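Local coordinates for NTF2 fold protein loop-helix-loop design NT-9 (Synthetic construct, PDB 6W90) that adopts a de novo designed NTF2 fold built with loop-helix-loop elements and holds a two-tailed phospholipid in its pocket, with no established biological function, at residues R70-K75 and E86-S91; F98-E103 and I112-D117; Q26-A31 and F57-Q62. All blocks are in the same frame, centred on the assembly; numbering follows the deposited sequence.

Interaction 1 (R70-K75 and E86-S91); sequences RVEIRK and EIELES. With 3PE (1,2-Distearoyl-sn-glycerophosphoethanolamine), chain B.
A classic beta bulge marks the hairpin of strands 70-79 and 82-91: R74 and K75 both face E86. E86 O accepts a hydrogen bond from R74 N at 2.8 Å. A weaker one joins K75 N to E86 O at 3.3 Å. Before the bulge the antiparallel pairing is regular, R70-E90 and E72-E88 being hydrogen-bonded pairs and V71-L89 and I73-I87 non-hydrogen-bonded ones. The face of R70, E72, E88 and E90 carries charge. E72 starts with CG anti to its carbonyl carbon (chi1 -49°) and then runs extended, which lets E72 OE2 accept a salt-bridge hydrogen bond from R70 NE at 2.7 Å; it is almost straight (179°) and lies in the guanidinium plane, but comes from above the carboxylate. E90 runs alongside R70, E90 OE1 resting on R70 CD at 3.4 Å. A long salt bridge also links it to R70 NE. E72 OE2 and E90 OE1 are 3.6 Å apart, a closeness of like charges that R70, bridged to both, probably eases. R74, bent at chi2 and chi3, brings NH1 to E88 OE1 at the edge of its guanidinium, the two planes perpendicular; the modelled separation is too short to be trusted. On the face of V71, I73, I87 and L89, V71 CG1 meets I87 CG2 at 3.6 Å, and L89 CD1 reaches 3PE O32 at 3.4 Å. Helix 6-22 packs here through V13 and Y21, while strand 94-105 extends the sheet beyond 82-91.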
# COMPACT_ATOMS: atom_id res chain seq x y z
N ARG A 70 8.28 8.84 11.09
CA ARG A 70 8.08 9.74 9.97
C ARG A 70 7.71 8.93 8.75
O ARG A 70 8.30 7.89 8.49
CB ARG A 70 9.36 10.48 9.63
CG ARG A 70 9.29 11.89 9.53
CD ARG A 70 10.71 12.37 9.34
NE ARG A 70 10.66 13.51 8.46
CZ ARG A 70 10.70 14.77 8.88
NH1 ARG A 70 10.82 15.06 10.17
NH2 ARG A 70 10.62 15.73 7.98
N VAL A 71 6.76 9.44 7.98
CA VAL A 71 6.30 8.80 6.76
C VAL A 71 6.17 9.92 5.74
O VAL A 71 5.49 10.92 6.01
CB VAL A 71 4.98 8.04 6.97
CG1 VAL A 71 4.52 7.51 5.65
CG2 VAL A 71 5.15 6.98 7.99
N GLU A 72 6.83 9.78 4.59
CA GLU A 72 6.78 10.82 3.57
C GLU A 72 6.75 10.20 2.18
O GLU A 72 7.50 9.27 1.91
CB GLU A 72 8.02 11.74 3.62
CG GLU A 72 8.40 12.30 4.97
CD GLU A 72 9.66 13.15 4.88
OE1 GLU A 72 9.79 13.91 3.89
OE2 GLU A 72 10.51 13.05 5.79
N ILE A 73 5.94 10.78 1.29
CA ILE A 73 5.92 10.37 -0.11
C ILE A 73 7.11 11.02 -0.79
O ILE A 73 7.23 12.25 -0.82
CB ILE A 73 4.62 10.80 -0.79
CG1 ILE A 73 3.42 10.15 -0.11
CG2 ILE A 73 4.70 10.40 -2.24
CD1 ILE A 73 2.11 10.70 -0.63
N ARG A 74 7.98 10.20 -1.38
CA ARG A 74 9.17 10.71 -2.03
C ARG A 74 9.08 10.77 -3.54
O ARG A 74 9.87 11.50 -4.16
CB ARG A 74 10.40 9.85 -1.70
CG ARG A 74 10.91 9.94 -0.26
CD ARG A 74 11.45 11.32 0.15
NE ARG A 74 12.54 11.74 -0.72
CZ ARG A 74 13.83 11.47 -0.52
NH1 ARG A 74 14.21 10.78 0.54
NH2 ARG A 74 14.74 11.91 -1.38
N LYS A 75 8.19 9.99 -4.15
CA LYS A 75 8.05 9.96 -5.60
C LYS A 75 6.63 9.54 -5.95
O LYS A 75 6.10 8.58 -5.41
CB LYS A 75 9.06 8.98 -6.20
CG LYS A 75 8.98 8.75 -7.69
CD LYS A 75 10.27 8.07 -8.16
CE LYS A 75 9.99 6.79 -8.91
NZ LYS A 75 9.67 7.06 -10.35
N GLU A 86 6.61 5.96 -4.25
CA GLU A 86 7.63 5.60 -3.27
C GLU A 86 7.39 6.39 -1.99
O GLU A 86 7.22 7.61 -2.03
CB GLU A 86 9.03 5.88 -3.76
CG GLU A 86 9.48 5.06 -4.91
CD GLU A 86 10.92 5.42 -5.31
OE1 GLU A 86 11.34 5.00 -6.41
OE2 GLU A 86 11.60 6.13 -4.53
N ILE A 87 7.34 5.67 -0.88
CA ILE A 87 7.11 6.25 0.42
C ILE A 87 8.30 5.90 1.30
O ILE A 87 8.75 4.75 1.32
CB ILE A 87 5.81 5.73 1.05
CG1 ILE A 87 4.62 6.20 0.22
CG2 ILE A 87 5.69 6.31 2.44
CD1 ILE A 87 3.35 5.55 0.61
N GLU A 88 8.84 6.89 1.98
CA GLU A 88 9.95 6.67 2.89
C GLU A 88 9.42 6.65 4.31
O GLU A 88 8.61 7.49 4.70
CB GLU A 88 10.96 7.77 2.64
CG GLU A 88 12.18 7.77 3.43
CD GLU A 88 13.00 8.95 2.97
OE1 GLU A 88 13.52 8.84 1.84
OE2 GLU A 88 13.04 9.99 3.69
N LEU A 89 9.86 5.66 5.07
CA LEU A 89 9.45 5.43 6.45
C LEU A 89 10.70 5.47 7.29
O LEU A 89 11.71 4.88 6.91
CB LEU A 89 8.75 4.09 6.58
CG LEU A 89 7.75 3.69 5.51
CD1 LEU A 89 7.52 2.17 5.52
CD2 LEU A 89 6.53 4.37 5.83
N GLU A 90 10.67 6.23 8.37
CA GLU A 90 11.87 6.42 9.15
C GLU A 90 11.60 6.17 10.62
O GLU A 90 10.55 6.52 11.15
CB GLU A 90 12.40 7.82 9.07
CG GLU A 90 12.69 8.36 7.72
CD GLU A 90 13.35 9.72 7.83
OE1 GLU A 90 12.83 10.69 7.23
OE2 GLU A 90 14.37 9.81 8.57
N SER A 91 12.61 5.63 11.29
CA SER A 91 12.60 5.50 12.74
C SER A 91 14.04 5.56 13.22
O SER A 91 14.83 4.70 12.84
CB SER A 91 11.95 4.19 13.16
OG SER A 91 12.03 4.02 14.56
P 3PE B . 13.65 -1.53 2.67
N 3PE B . 13.62 -3.32 -1.33
O11 3PE B . 12.03 -1.61 2.95
O12 3PE B . 14.09 -0.09 2.64
O13 3PE B . 13.94 -2.12 1.14
O14 3PE B . 14.46 -2.38 3.64
C11 3PE B . 13.58 -1.35 0.03
C12 3PE B . 14.15 -1.98 -1.24
C1 3PE B . 11.46 -2.89 3.07
C2 3PE B . 10.00 -2.80 3.53
C3 3PE B . 9.37 -1.65 2.74
O31 3PE B . 7.98 -1.68 2.81
O32 3PE B . 8.17 -1.16 4.98
C31 3PE B . 7.45 -1.45 4.09
C32 3PE B . 5.95 -1.59 4.31
C33 3PE B . 5.47 -0.93 5.60
C34 3PE B . 4.07 -0.40 5.31
C35 3PE B . 3.28 -0.10 6.57
C36 3PE B . 3.03 1.41 6.66
C37 3PE B . 1.90 1.86 5.73
C38 3PE B . 2.36 2.13 4.29
C39 3PE B . 1.56 3.26 3.63
C3A 3PE B . 0.10 2.85 3.35
C3B 3PE B . -0.59 3.81 2.39
C3C 3PE B . -0.68 3.19 0.99
C3D 3PE B . -1.63 3.97 0.08
C3E 3PE B . -1.52 3.43 -1.35
C3F 3PE B . -2.08 4.44 -2.36
C3G 3PE B . -1.89 3.93 -3.79
C3H 3PE B . -1.80 5.05 -4.84
C3I 3PE B . -3.16 5.64 -5.21
O21 3PE B . 9.37 -4.02 3.24
O22 3PE B . 8.88 -4.47 5.41
C21 3PE B . 8.88 -4.84 4.28
C22 3PE B . 8.36 -6.24 3.90
C23 3PE B . 6.84 -6.39 4.08
C24 3PE B . 6.03 -5.67 3.00
C25 3PE B . 4.52 -5.69 3.28
C26 3PE B . 3.88 -4.56 2.47
C27 3PE B . 2.40 -4.34 2.80
C28 3PE B . 1.85 -3.12 2.04
C29 3PE B . 1.41 -3.39 0.58
C2A 3PE B . 0.60 -2.22 0.01
C2B 3PE B . -0.91 -2.45 0.02
C2C 3PE B . -1.68 -1.14 -0.13
C2D 3PE B . -3.01 -1.25 0.61
C2E 3PE B . -3.93 -0.07 0.35
C2F 3PE B . -3.61 1.08 1.30

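Interaction 2 (F98-E103 and I112-D117); sequences FEIEVE and IRQQVD. With 3PE (1,2-Distearoyl-sn-glycerophosphoethanolamine), chain B.
F98 and Q114 meet at a right angle, ring and amide planes being perpendicular, with Q114 NE2 close to the plane of the ring at its edge, 3.6 Å from F98 CD1. Q114 has CG anti to the backbone N (chi1 -176°) and continues fully extended, a course that carries its amide past F98 and into the lipid pocket. There Q114 NE2 donates a weak hydrogen bond to 3PE O31 at 3.3 Å and an ordinary one to a water that also accepts a hydrogen bond from the backbone N of E99, while OE1 lies against the lipid chain at C26. The F98 ring turns its edge to the acyl chain that carries C2A, F98 CZ lying 3.3 Å from 3PE C2A. Farther along, I100 and I112 face each other at a slant, CG2 to CG2 at 3.9 Å, and I112 CD1 touches 3PE C2C at 3.8 Å. Behind these side chains E101 and R113 form a hydrogen-bonded pair, with R113 N to E101 O at 2.8 Å. Beyond Q114 the direct ladder gives way: a second water spans E99 O and Q115 N. The segment 112-117 leaves the strand here, and D117 OD2 accepts a weak bond from 3PE N at 2.8 Å. Hairpin 94-105/108-114 is part of the curved sheet that, with the helices, encloses a pocket, as in NTF2-like folds; here F98, I112 and Q114 line it and the lipid fills it.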
# COMPACT_ATOMS: atom_id res chain seq x y z
N PHE A 98 9.22 2.03 0.83
CA PHE A 98 8.04 1.29 0.40
C PHE A 98 7.72 1.78 -1.01
O PHE A 98 7.28 2.92 -1.18
CB PHE A 98 6.91 1.56 1.38
CG PHE A 98 5.59 0.97 1.00
CD1 PHE A 98 5.43 -0.39 0.91
CD2 PHE A 98 4.52 1.78 0.73
CE1 PHE A 98 4.22 -0.93 0.59
CE2 PHE A 98 3.30 1.23 0.38
CZ PHE A 98 3.16 -0.14 0.33
N GLU A 99 8.02 0.96 -2.01
CA GLU A 99 7.86 1.37 -3.40
C GLU A 99 6.88 0.43 -4.07
O GLU A 99 7.07 -0.79 -4.01
CB GLU A 99 9.18 1.33 -4.18
CG GLU A 99 8.94 1.63 -5.67
CD GLU A 99 10.20 1.88 -6.49
OE1 GLU A 99 11.29 1.43 -6.08
OE2 GLU A 99 10.09 2.54 -7.56
N ILE A 100 5.87 0.98 -4.74
CA ILE A 100 4.86 0.14 -5.35
C ILE A 100 4.51 0.65 -6.73
O ILE A 100 4.58 1.85 -7.01
CB ILE A 100 3.55 0.00 -4.53
CG1 ILE A 100 2.90 1.35 -4.25
CG2 ILE A 100 3.84 -0.82 -3.25
CD1 ILE A 100 1.46 1.21 -3.61
N GLU A 101 4.15 -0.29 -7.58
CA GLU A 101 3.61 -0.04 -8.89
C GLU A 101 2.15 -0.43 -8.87
O GLU A 101 1.83 -1.53 -8.41
CB GLU A 101 4.27 -0.90 -9.94
CG GLU A 101 5.34 -0.31 -10.75
CD GLU A 101 5.83 -1.34 -11.77
OE1 GLU A 101 6.26 -2.46 -11.38
OE2 GLU A 101 5.75 -1.04 -12.97
N VAL A 102 1.28 0.40 -9.43
CA VAL A 102 -0.16 0.25 -9.30
C VAL A 102 -0.78 0.37 -10.68
O VAL A 102 -0.32 1.18 -11.49
CB VAL A 102 -0.70 1.37 -8.40
CG1 VAL A 102 -2.15 1.35 -8.34
CG2 VAL A 102 -0.15 1.24 -7.00
N GLU A 103 -1.82 -0.42 -10.94
CA GLU A 103 -2.73 -0.23 -12.07
C GLU A 103 -4.13 0.12 -11.58
O GLU A 103 -4.68 -0.59 -10.73
CB GLU A 103 -2.82 -1.51 -12.89
CG GLU A 103 -1.62 -1.82 -13.64
CD GLU A 103 -1.66 -1.23 -15.02
OE1 GLU A 103 -2.61 -1.54 -15.76
OE2 GLU A 103 -0.74 -0.47 -15.36
N ILE A 112 -1.34 -4.19 -7.50
CA ILE A 112 -0.23 -3.57 -6.77
C ILE A 112 0.92 -4.56 -6.88
O ILE A 112 0.70 -5.76 -6.68
CB ILE A 112 -0.53 -3.30 -5.29
CG1 ILE A 112 -1.64 -2.27 -5.18
CG2 ILE A 112 0.76 -2.91 -4.57
CD1 ILE A 112 -2.16 -2.06 -3.80
N ARG A 113 2.11 -4.08 -7.19
CA ARG A 113 3.29 -4.94 -7.24
C ARG A 113 4.41 -4.28 -6.44
O ARG A 113 4.69 -3.10 -6.66
CB ARG A 113 3.70 -5.20 -8.70
CG ARG A 113 4.66 -6.37 -8.93
CD ARG A 113 4.80 -6.75 -10.44
NE ARG A 113 4.18 -8.03 -10.78
CZ ARG A 113 4.81 -9.06 -11.36
NH1 ARG A 113 4.15 -10.18 -11.61
NH2 ARG A 113 6.09 -8.98 -11.68
N GLN A 114 4.99 -5.01 -5.51
CA GLN A 114 6.11 -4.58 -4.69
C GLN A 114 7.20 -5.63 -4.84
O GLN A 114 6.91 -6.83 -4.85
CB GLN A 114 5.67 -4.44 -3.23
CG GLN A 114 6.72 -3.91 -2.29
CD GLN A 114 6.34 -3.91 -0.79
OE1 GLN A 114 5.31 -4.43 -0.37
NE2 GLN A 114 7.22 -3.35 0.01
N GLN A 115 8.46 -5.20 -4.92
CA GLN A 115 9.56 -6.13 -4.81
C GLN A 115 10.02 -6.18 -3.36
O GLN A 115 9.89 -5.22 -2.59
CB GLN A 115 10.71 -5.75 -5.74
CG GLN A 115 11.83 -6.83 -5.83
CD GLN A 115 11.34 -8.28 -6.08
OE1 GLN A 115 10.73 -8.93 -5.22
NE2 GLN A 115 11.65 -8.81 -7.27
N VAL A 116 10.55 -7.34 -2.98
CA VAL A 116 10.98 -7.64 -1.63
C VAL A 116 12.43 -8.10 -1.68
O VAL A 116 12.78 -8.95 -2.50
CB VAL A 116 10.10 -8.74 -1.01
CG1 VAL A 116 10.46 -8.97 0.41
CG2 VAL A 116 8.64 -8.33 -1.10
N ASP A 117 13.25 -7.54 -0.79
CA ASP A 117 14.64 -7.95 -0.74
C ASP A 117 14.75 -9.30 -0.05
O ASP A 117 13.81 -9.74 0.63
CB ASP A 117 15.48 -6.90 -0.00
CG ASP A 117 15.72 -5.65 -0.83
OD1 ASP A 117 15.74 -5.76 -2.07
OD2 ASP A 117 15.90 -4.56 -0.22
P 3PE B . 13.65 -1.53 2.67
N 3PE B . 13.62 -3.32 -1.33
O11 3PE B . 12.03 -1.61 2.95
O12 3PE B . 14.09 -0.09 2.64
O13 3PE B . 13.94 -2.12 1.14
O14 3PE B . 14.46 -2.38 3.64
C11 3PE B . 13.58 -1.35 0.03
C12 3PE B . 14.15 -1.98 -1.24
C1 3PE B . 11.46 -2.89 3.07
C2 3PE B . 10.00 -2.80 3.53
C3 3PE B . 9.37 -1.65 2.74
O31 3PE B . 7.98 -1.68 2.81
O32 3PE B . 8.17 -1.16 4.98
C31 3PE B . 7.45 -1.45 4.09
C32 3PE B . 5.95 -1.59 4.31
C33 3PE B . 5.47 -0.93 5.60
C34 3PE B . 4.07 -0.40 5.31
C35 3PE B . 3.28 -0.10 6.57
C36 3PE B . 3.03 1.41 6.66
C37 3PE B . 1.90 1.86 5.73
C38 3PE B . 2.36 2.13 4.29
C39 3PE B . 1.56 3.26 3.63
C3A 3PE B . 0.10 2.85 3.35
C3B 3PE B . -0.59 3.81 2.39
C3C 3PE B . -0.68 3.19 0.99
C3D 3PE B . -1.63 3.97 0.08
C3E 3PE B . -1.52 3.43 -1.35
C3F 3PE B . -2.08 4.44 -2.36
C3G 3PE B . -1.89 3.93 -3.79
C3H 3PE B . -1.80 5.05 -4.84
C3I 3PE B . -3.16 5.64 -5.21
O21 3PE B . 9.37 -4.02 3.24
O22 3PE B . 8.88 -4.47 5.41
C21 3PE B . 8.88 -4.84 4.28
C22 3PE B . 8.36 -6.24 3.90
C23 3PE B . 6.84 -6.39 4.08
C24 3PE B . 6.03 -5.67 3.00
C25 3PE B . 4.52 -5.69 3.28
C26 3PE B . 3.88 -4.56 2.47
C27 3PE B . 2.40 -4.34 2.80
C28 3PE B . 1.85 -3.12 2.04
C29 3PE B . 1.41 -3.39 0.58
C2A 3PE B . 0.60 -2.22 0.01
C2B 3PE B . -0.91 -2.45 0.02
C2C 3PE B . -1.68 -1.14 -0.13
C2D 3PE B . -3.01 -1.25 0.61
C2E 3PE B . -3.93 -0.07 0.35
C2F 3PE B . -3.61 1.08 1.30
O HOH W 1 9.36 -1.40 -1.04
O HOH W 2 9.09 -2.47 -5.07

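Interaction 3 (Q26-A31 and F57-Q62); sequences QFKKAA and FLDAMQ. With 3PE (1,2-Distearoyl-sn-glycerophosphoethanolamine), chain B.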
# COMPACT_ATOMS: atom_id res chain seq x y z
N GLN A 26 -11.58 3.22 9.73
CA GLN A 26 -11.99 3.87 8.48
C GLN A 26 -10.97 3.61 7.37
O GLN A 26 -11.34 3.51 6.19
CB GLN A 26 -12.14 5.37 8.72
CG GLN A 26 -12.75 6.15 7.57
CD GLN A 26 -12.98 7.63 7.91
OE1 GLN A 26 -13.14 8.00 9.08
NE2 GLN A 26 -12.98 8.47 6.88
N PHE A 27 -9.69 3.56 7.71
CA PHE A 27 -8.68 3.16 6.74
C PHE A 27 -9.07 1.83 6.11
O PHE A 27 -9.07 1.68 4.88
CB PHE A 27 -7.29 3.08 7.42
CG PHE A 27 -6.25 2.41 6.57
CD1 PHE A 27 -5.59 3.13 5.59
CD2 PHE A 27 -5.95 1.07 6.74
CE1 PHE A 27 -4.64 2.53 4.79
CE2 PHE A 27 -5.02 0.43 5.91
CZ PHE A 27 -4.35 1.17 4.94
N LYS A 28 -9.41 0.85 6.94
CA LYS A 28 -9.69 -0.48 6.41
C LYS A 28 -10.97 -0.49 5.58
O LYS A 28 -11.02 -1.12 4.53
CB LYS A 28 -9.77 -1.48 7.55
CG LYS A 28 -10.22 -2.86 7.16
CD LYS A 28 -9.91 -3.81 8.28
CE LYS A 28 -10.54 -5.14 8.06
NZ LYS A 28 -10.05 -6.07 9.13
N LYS A 29 -12.01 0.19 6.06
CA LYS A 29 -13.27 0.22 5.32
C LYS A 29 -13.07 0.94 4.01
O LYS A 29 -13.45 0.45 2.94
CB LYS A 29 -14.33 0.88 6.20
CG LYS A 29 -15.74 0.84 5.64
CD LYS A 29 -16.76 1.51 6.58
CE LYS A 29 -18.11 1.74 5.89
NZ LYS A 29 -17.97 2.64 4.70
N ALA A 30 -12.41 2.09 4.05
CA ALA A 30 -12.20 2.83 2.82
C ALA A 30 -11.30 2.07 1.86
O ALA A 30 -11.50 2.12 0.64
CB ALA A 30 -11.60 4.20 3.13
N ALA A 31 -10.26 1.43 2.38
CA ALA A 31 -9.36 0.71 1.48
C ALA A 31 -10.13 -0.34 0.69
O ALA A 31 -9.99 -0.44 -0.53
CB ALA A 31 -8.24 0.06 2.29
N PHE A 57 -4.89 -8.59 6.25
CA PHE A 57 -3.77 -7.83 5.70
C PHE A 57 -3.88 -6.37 6.10
O PHE A 57 -2.89 -5.76 6.53
CB PHE A 57 -3.79 -7.99 4.17
CG PHE A 57 -2.65 -7.34 3.44
CD1 PHE A 57 -2.70 -6.01 3.08
CD2 PHE A 57 -1.56 -8.08 3.07
CE1 PHE A 57 -1.67 -5.42 2.38
CE2 PHE A 57 -0.51 -7.48 2.37
CZ PHE A 57 -0.58 -6.16 2.03
N LEU A 58 -5.07 -5.80 6.00
CA LEU A 58 -5.24 -4.40 6.39
C LEU A 58 -5.08 -4.22 7.90
O LEU A 58 -4.47 -3.24 8.32
CB LEU A 58 -6.59 -3.91 5.87
CG LEU A 58 -6.70 -3.89 4.34
CD1 LEU A 58 -8.16 -3.67 3.98
CD2 LEU A 58 -5.80 -2.78 3.75
N ASP A 59 -5.50 -5.20 8.71
CA ASP A 59 -5.23 -5.14 10.14
C ASP A 59 -3.73 -5.11 10.43
O ASP A 59 -3.27 -4.45 11.36
CB ASP A 59 -5.84 -6.34 10.86
CG ASP A 59 -7.34 -6.31 10.93
OD1 ASP A 59 -7.95 -5.24 10.71
OD2 ASP A 59 -7.93 -7.37 11.22
N ALA A 60 -2.95 -5.86 9.64
CA ALA A 60 -1.52 -5.93 9.87
C ALA A 60 -0.86 -4.59 9.58
O ALA A 60 0.02 -4.15 10.33
CB ALA A 60 -0.90 -7.05 9.03
N MET A 61 -1.32 -3.90 8.53
CA MET A 61 -0.85 -2.54 8.26
C MET A 61 -1.17 -1.59 9.40
O MET A 61 -0.36 -0.71 9.72
CB MET A 61 -1.50 -2.00 6.98
CG MET A 61 -1.11 -2.76 5.77
SD MET A 61 -1.82 -2.02 4.31
CE MET A 61 -0.72 -0.64 4.23
N GLN A 62 -2.36 -1.71 10.01
CA GLN A 62 -2.69 -0.83 11.12
C GLN A 62 -1.68 -0.97 12.25
O GLN A 62 -1.28 0.02 12.87
CB GLN A 62 -4.10 -1.12 11.65
CG GLN A 62 -4.43 -0.43 13.00
CD GLN A 62 -5.76 -0.90 13.60
OE1 GLN A 62 -6.42 -1.80 13.07
NE2 GLN A 62 -6.16 -0.28 14.71
P 3PE B . 13.65 -1.53 2.67
N 3PE B . 13.62 -3.32 -1.33
O11 3PE B . 12.03 -1.61 2.95
O12 3PE B . 14.09 -0.09 2.64
O13 3PE B . 13.94 -2.12 1.14
O14 3PE B . 14.46 -2.38 3.64
C11 3PE B . 13.58 -1.35 0.03
C12 3PE B . 14.15 -1.98 -1.24
C1 3PE B . 11.46 -2.89 3.07
C2 3PE B . 10.00 -2.80 3.53
C3 3PE B . 9.37 -1.65 2.74
O31 3PE B . 7.98 -1.68 2.81
O32 3PE B . 8.17 -1.16 4.98
C31 3PE B . 7.45 -1.45 4.09
C32 3PE B . 5.95 -1.59 4.31
C33 3PE B . 5.47 -0.93 5.60
C34 3PE B . 4.07 -0.40 5.31
C35 3PE B . 3.28 -0.10 6.57
C36 3PE B . 3.03 1.41 6.66
C37 3PE B . 1.90 1.86 5.73
C38 3PE B . 2.36 2.13 4.29
C39 3PE B . 1.56 3.26 3.63
C3A 3PE B . 0.10 2.85 3.35
C3B 3PE B . -0.59 3.81 2.39
C3C 3PE B . -0.68 3.19 0.99
C3D 3PE B . -1.63 3.97 0.08
C3E 3PE B . -1.52 3.43 -1.35
C3F 3PE B . -2.08 4.44 -2.36
C3G 3PE B . -1.89 3.93 -3.79
C3H 3PE B . -1.80 5.05 -4.84
C3I 3PE B . -3.16 5.64 -5.21
O21 3PE B . 9.37 -4.02 3.24
O22 3PE B . 8.88 -4.47 5.41
C21 3PE B . 8.88 -4.84 4.28
C22 3PE B . 8.36 -6.24 3.90
C23 3PE B . 6.84 -6.39 4.08
C24 3PE B . 6.03 -5.67 3.00
C25 3PE B . 4.52 -5.69 3.28
C26 3PE B . 3.88 -4.56 2.47
C27 3PE B . 2.40 -4.34 2.80
C28 3PE B . 1.85 -3.12 2.04
C29 3PE B . 1.41 -3.39 0.58
C2A 3PE B . 0.60 -2.22 0.01
C2B 3PE B . -0.91 -2.45 0.02
C2C 3PE B . -1.68 -1.14 -0.13
C2D 3PE B . -3.01 -1.25 0.61
C2E 3PE B . -3.93 -0.07 0.35
C2F 3PE B . -3.61 1.08 1.30
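In the conformer described, K28 NZ is gripped by D59, whose OD1 lies 2.8 Å away and forms the salt bridge, and by the backbone O of D55 just ahead of segment 57-62. The lysine has CG anti to its backbone N (chi1 173°) and stays extended to its tip, reaching across to helix 54-64. Its ammonium meets the carboxylate from above, 42° out of the plane. The CB of D59 points away from helix 24-35, and the side chain bends back to present its oxygens to the lysine.

Beneath this ion pair L58 wedges its two methyls against helix 24-35. L58 CD1 rests on K28 CG at 3.9 Å; L58 CD2 meets F27 CE2 at 3.9 Å and A31 CB at 4.0 Å, touching both, one turn apart on the helix. This is a packing of two roughly antiparallel helices, 24-35 and 54-64, that belong to the helical layer lying across the curved sheet of the NTF2 fold and walling off its pocket. Deeper in, F27 and M61 stand at about a right angle: M61 SD is 5.4 Å from the centroid of the F27 ring and 83° off its normal, an edge-on Met-aromatic contact. The same two side chains line the lipid site, F27 CZ touching 3PE C2F at 3.7 Å and M61 CE touching 3PE C3A at 3.7 Å. F57, one turn ahead of M61, brings CZ to 3PE C27 at 3.6 Å, and its ring also meets F49, while L127 of helix 121-129 packs against it.

In the fold
From the N terminus, interaction 3 comes first, joining helix 24-35 to helix 54-64 and closing a loop that holds strands 36-37, 40-44 and 47-49. Interaction 1 follows directly on helix 54-64 and closes the hairpin of strands 70-79 and 82-91; interaction 2 closes the next, of 94-105 and 108-114. The three run in series, so none encloses or crosses another. Interactions 1 and 2 touch where strands 82-91 and 94-105 pair, I87 N lying 2.8 Å from F98 O in a probable hydrogen bond. Interaction 3 touches neither, yet the lipid contacts all three, linking the helical layer with the sheet.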